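Local coordinates for protein isomerase/lactonizing enzyme (Agrobacterium tumefaciens, PDB 1RVK) that is of unknown function but, as an enolase superfamily member of the mandelate racemase and muconate lactonizing group, probably acts on a carboxylate substrate with magnesium, at residues Lys130-Gly135 against Cys325-Arg330; Asp20-Ala25 against Met174-Trp179. All blocks are in the same frame, centred on the assembly; numbering follows the deposited sequence.

Contact 1: Lys130-Gly135 against Cys325-Arg330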
# COMPACT_ATOMS: atom_id res chain seq x y z
N LYS A 130 14.53 -11.13 -1.87
CA LYS A 130 14.79 -9.71 -2.03
C LYS A 130 14.06 -9.26 -3.28
O LYS A 130 13.78 -10.07 -4.17
CB LYS A 130 16.29 -9.42 -2.16
CG LYS A 130 16.93 -9.88 -3.46
CD LYS A 130 18.39 -9.42 -3.52
CE LYS A 130 19.04 -9.78 -4.84
NZ LYS A 130 20.46 -9.34 -4.89
N VAL A 131 13.71 -7.98 -3.34
CA VAL A 131 12.99 -7.47 -4.49
C VAL A 131 13.27 -5.99 -4.69
O VAL A 131 13.45 -5.24 -3.72
CB VAL A 131 11.46 -7.67 -4.33
CG1 VAL A 131 10.96 -6.90 -3.12
CG2 VAL A 131 10.74 -7.21 -5.59
N LEU A 132 13.30 -5.57 -5.95
CA LEU A 132 13.54 -4.18 -6.28
C LEU A 132 12.38 -3.35 -5.75
O LEU A 132 11.23 -3.78 -5.77
CB LEU A 132 13.63 -3.98 -7.79
CG LEU A 132 14.85 -4.54 -8.53
CD1 LEU A 132 14.64 -4.37 -10.03
CD2 LEU A 132 16.11 -3.82 -8.08
N ALA A 133 12.69 -2.15 -5.28
CA ALA A 133 11.67 -1.25 -4.77
C ALA A 133 11.78 0.08 -5.51
O ALA A 133 12.87 0.47 -5.93
CB ALA A 133 11.87 -1.02 -3.27
N TYR A 134 10.65 0.75 -5.70
CA TYR A 134 10.69 2.06 -6.33
C TYR A 134 10.43 3.07 -5.23
O TYR A 134 9.73 2.77 -4.26
CB TYR A 134 9.68 2.19 -7.49
CG TYR A 134 8.19 2.08 -7.16
CD1 TYR A 134 7.48 3.14 -6.59
CD2 TYR A 134 7.48 0.93 -7.50
CE1 TYR A 134 6.10 3.06 -6.38
CE2 TYR A 134 6.11 0.84 -7.30
CZ TYR A 134 5.42 1.90 -6.74
OH TYR A 134 4.06 1.80 -6.57
N GLY A 135 11.03 4.24 -5.36
CA GLY A 135 10.82 5.28 -4.36
C GLY A 135 9.53 5.98 -4.71
O GLY A 135 9.45 6.65 -5.74
N CYS A 325 5.08 -9.38 -10.25
CA CYS A 325 5.02 -8.05 -9.66
C CYS A 325 6.44 -7.51 -9.78
O CYS A 325 7.38 -8.10 -9.25
CB CYS A 325 4.61 -8.14 -8.18
SG CYS A 325 4.57 -6.56 -7.33
N ARG A 326 6.60 -6.40 -10.49
CA ARG A 326 7.93 -5.83 -10.69
C ARG A 326 8.54 -5.19 -9.45
O ARG A 326 9.76 -5.29 -9.24
CB ARG A 326 7.89 -4.81 -11.83
CG ARG A 326 9.25 -4.30 -12.27
CD ARG A 326 9.12 -3.19 -13.32
NE ARG A 326 8.70 -3.69 -14.63
CZ ARG A 326 9.52 -4.24 -15.52
NH1 ARG A 326 9.05 -4.66 -16.68
NH2 ARG A 326 10.81 -4.36 -15.24
N TRP A 327 7.72 -4.57 -8.60
CA TRP A 327 8.26 -3.88 -7.43
C TRP A 327 7.53 -4.01 -6.11
O TRP A 327 6.42 -4.51 -6.01
CB TRP A 327 8.30 -2.37 -7.66
CG TRP A 327 8.63 -1.87 -9.02
CD1 TRP A 327 7.76 -1.67 -10.06
CD2 TRP A 327 9.89 -1.35 -9.44
NE1 TRP A 327 8.41 -1.05 -11.10
CE2 TRP A 327 9.72 -0.83 -10.74
CE3 TRP A 327 11.15 -1.26 -8.83
CZ2 TRP A 327 10.76 -0.24 -11.45
CZ3 TRP A 327 12.18 -0.66 -9.53
CH2 TRP A 327 11.99 -0.16 -10.83
N TYR A 328 8.21 -3.48 -5.10
CA TYR A 328 7.68 -3.33 -3.75
C TYR A 328 7.64 -1.81 -3.71
O TYR A 328 8.59 -1.15 -4.15
CB TYR A 328 8.64 -3.84 -2.68
CG TYR A 328 8.36 -3.28 -1.30
CD1 TYR A 328 9.21 -2.33 -0.73
CD2 TYR A 328 7.25 -3.69 -0.57
CE1 TYR A 328 8.97 -1.82 0.54
CE2 TYR A 328 6.99 -3.18 0.71
CZ TYR A 328 7.87 -2.25 1.26
OH TYR A 328 7.65 -1.77 2.53
N GLU A 329 6.54 -1.24 -3.23
CA GLU A 329 6.40 0.21 -3.16
C GLU A 329 6.94 0.72 -1.84
O GLU A 329 6.36 0.48 -0.79
CB GLU A 329 4.92 0.59 -3.31
CG GLU A 329 4.69 2.09 -3.35
CD GLU A 329 3.27 2.46 -3.74
OE1 GLU A 329 3.01 3.67 -3.88
OE2 GLU A 329 2.43 1.55 -3.90
N ARG A 330 8.07 1.43 -1.90
CA ARG A 330 8.70 1.96 -0.69
C ARG A 330 8.43 3.45 -0.55
O ARG A 330 8.91 4.26 -1.34
CB ARG A 330 10.21 1.69 -0.74
CG ARG A 330 10.90 1.64 0.62
CD ARG A 330 12.27 0.96 0.51
NE ARG A 330 12.87 0.68 1.81
CZ ARG A 330 13.73 1.48 2.43
NH1 ARG A 330 14.10 2.63 1.88
NH2 ARG A 330 14.21 1.14 3.62
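Tyr134 meets Trp327 and Glu329 where strands 130-137 and 328-333, the first and last parallel strands of the modified TIM barrel, (beta/alpha)7beta, close the ring. The pairing is parallel, with hydrogen bonds from Tyr328 N to Leu132 O (3.1 Å), Tyr134 N to Tyr328 O and Arg330 N to Tyr134 O.

Packing is tight around Tyr134. Its CG lies between backbone N and carbonyl carbon (chi1 63°), which swings the ring over the neighbouring strand. The ring edge meets the face of the Trp327 five-membered ring in a T-shaped pair, with CD2 3.4 Å from CG of Trp327 and planes at 88°. Glu329 CA makes a CH-pi contact over one Tyr134 face, 4.2 Å from the ring centroid.

The looser side lies at partly exposed Leu132, whose CB touches Trp327 CE3 (3.8 Å), and Arg326.

Tyr134 OH is hydrogen-bonded to Lys169 NZ; it is 3.1 Å from Glu329 OE2, but at a poor angle. Salt bridges run from Glu329 OE1 to Lys169 and from OE2 to Arg280, with hydrogen bonds to Ser136 and Gly310 N respectively. They hold the carboxylate in one orientation about 5 Å from the magnesium ion, whose ligands are Asp206, Glu232 and Glu258.

Contact 2: Asp20-Ala25 against Met174-Trp179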
# COMPACT_ATOMS: atom_id res chain seq x y z
N ASP A 20 -3.84 15.71 4.79
CA ASP A 20 -4.77 16.82 4.58
C ASP A 20 -6.22 16.37 4.61
O ASP A 20 -6.52 15.20 4.85
CB ASP A 20 -4.46 17.57 3.28
CG ASP A 20 -4.52 16.68 2.05
OD1 ASP A 20 -5.38 15.77 2.01
OD2 ASP A 20 -3.72 16.90 1.12
N SER A 21 -7.13 17.31 4.38
CA SER A 21 -8.56 17.01 4.40
C SER A 21 -9.00 15.95 3.41
O SER A 21 -10.01 15.28 3.63
CB SER A 21 -9.36 18.29 4.19
OG SER A 21 -9.17 19.18 5.28
N ALA A 22 -8.26 15.79 2.32
CA ALA A 22 -8.59 14.80 1.30
C ALA A 22 -7.89 13.47 1.57
O ALA A 22 -8.07 12.50 0.83
CB ALA A 22 -8.22 15.31 -0.09
N GLY A 23 -7.07 13.43 2.63
CA GLY A 23 -6.38 12.20 2.97
C GLY A 23 -4.99 12.01 2.39
O GLY A 23 -4.43 10.92 2.49
N HIS A 24 -4.43 13.04 1.77
CA HIS A 24 -3.09 12.93 1.18
C HIS A 24 -2.02 13.25 2.22
O HIS A 24 -2.17 14.20 2.99
CB HIS A 24 -2.96 13.87 -0.02
CG HIS A 24 -4.06 13.72 -1.02
ND1 HIS A 24 -4.39 12.51 -1.58
CD2 HIS A 24 -4.93 14.63 -1.54
CE1 HIS A 24 -5.42 12.67 -2.41
NE2 HIS A 24 -5.76 13.94 -2.40
N ALA A 25 -0.96 12.46 2.24
CA ALA A 25 0.13 12.64 3.21
C ALA A 25 1.07 13.78 2.87
O ALA A 25 1.38 14.03 1.70
CB ALA A 25 0.92 11.34 3.35
N MSE A 174 -2.41 17.78 -5.70
CA MSE A 174 -3.84 17.53 -5.58
C MSE A 174 -4.46 18.46 -4.53
O MSE A 174 -3.79 18.88 -3.59
CB MSE A 174 -4.08 16.08 -5.15
CG MSE A 174 -3.42 15.05 -6.05
SE MSE A 174 -3.78 13.24 -5.47
CE MSE A 174 -2.28 12.36 -6.30
N PRO A 175 -5.74 18.82 -4.70
CA PRO A 175 -6.33 19.70 -3.68
C PRO A 175 -6.26 18.96 -2.33
O PRO A 175 -6.20 17.74 -2.29
CB PRO A 175 -7.76 19.91 -4.18
CG PRO A 175 -8.03 18.70 -5.03
CD PRO A 175 -6.72 18.49 -5.75
N PRO A 176 -6.29 19.70 -1.21
CA PRO A 176 -6.42 21.15 -1.06
C PRO A 176 -5.27 22.07 -1.50
O PRO A 176 -5.25 23.24 -1.11
CB PRO A 176 -6.75 21.31 0.42
CG PRO A 176 -5.99 20.20 1.04
CD PRO A 176 -6.27 19.05 0.11
N VAL A 177 -4.32 21.58 -2.29
CA VAL A 177 -3.26 22.47 -2.76
C VAL A 177 -4.00 23.54 -3.55
O VAL A 177 -4.72 23.24 -4.51
CB VAL A 177 -2.24 21.76 -3.68
CG1 VAL A 177 -1.43 22.79 -4.48
CG2 VAL A 177 -1.29 20.91 -2.85
N SER A 178 -3.84 24.79 -3.12
CA SER A 178 -4.50 25.95 -3.72
C SER A 178 -4.89 25.90 -5.20
O SER A 178 -6.06 25.98 -5.54
CB SER A 178 -3.65 27.20 -3.48
OG SER A 178 -3.44 27.41 -2.09
N TRP A 179 -3.89 25.78 -6.06
CA TRP A 179 -4.10 25.78 -7.50
C TRP A 179 -4.35 24.42 -8.17
O TRP A 179 -4.67 24.37 -9.35
CB TRP A 179 -2.89 26.44 -8.17
CG TRP A 179 -1.60 25.80 -7.75
CD1 TRP A 179 -0.78 26.19 -6.73
CD2 TRP A 179 -1.01 24.62 -8.31
NE1 TRP A 179 0.29 25.32 -6.62
CE2 TRP A 179 0.17 24.35 -7.58
CE3 TRP A 179 -1.36 23.76 -9.36
CZ2 TRP A 179 1.00 23.26 -7.86
CZ3 TRP A 179 -0.54 22.67 -9.64
CH2 TRP A 179 0.63 22.44 -8.89
O HOH W 1 -2.86 18.19 -1.09
O HOH W 2 -7.41 15.63 -3.84
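His24 sits against Met174 and Pro175 at the tip of a beta hairpin. The hairpin joins strands 17-19 and 25-28 of the N-terminal capping domain. The opposing segment, 174-179, lies in the loop between barrel strand 167-171 and helix 183-197. The contact thus joins cap to barrel, the kind of interface at which enolase superfamily active sites are formed.

The closest packing is on the imidazole. Selenium of Met174, a selenomethionine here, lies over one ring face, offset toward the rim, with SE 3.5 Å from His24 CE1. Carbonyl O of Pro175 comes instead to the ring edge, in plane, 3.4 Å from His24 CD2. A water in the same plane links His24 NE2 (2.8 Å) to Pro175 O (2.9 Å). Pro176 follows a cis peptide bond and turns its CD toward the Asp20 carboxylate, 3.5 Å from OD2. A second water lies between Asp20 OD2 and Met174 O. Ala22 CB adds a light apolar touch on Pro176 CD.

The next shell sets these groups. His24 CG is anti to its carbonyl carbon (chi1 -52°), which brings the ring across to the barrel loop. Ala22 O lies over the centre of the other imidazole face, and Cys139 touches both His24 and Met174. His209 also packs on Met174, whose side chain is about 7 Å from the magnesium ion.

Residues 20-23 form a type I turn. Gly23 closes the turn with phi 92°, a left-handed conformation that suits glycine. The Asp20 and His24 backbones pair by Asp20 N to His24 O (2.9 Å). Asp20 also folds back over the turn: its OD1 accepts His24 N at 2.9 Å, from 51° out of the carboxylate plane.

How the contacts relate
Contact 1 is buried and lies within one domain, the barrel, where it closes the first strand on the last. Contact 2 is partly buried and joins two domains through loops, with some residues exposed. Their nearest atoms are about 10 Å apart, and they do not touch. They are connected through the barrel sheet: strand 130-137 of contact 1 pairs with 167-171, which leads into the loop of contact 2. Their chemistry follows their place. Contact 1 has direct backbone bonds, aromatic packing and a charged network near the metal. Contact 2 has no direct hydrogen bond between its segments; waters link them, alongside selenium-ring and proline contacts.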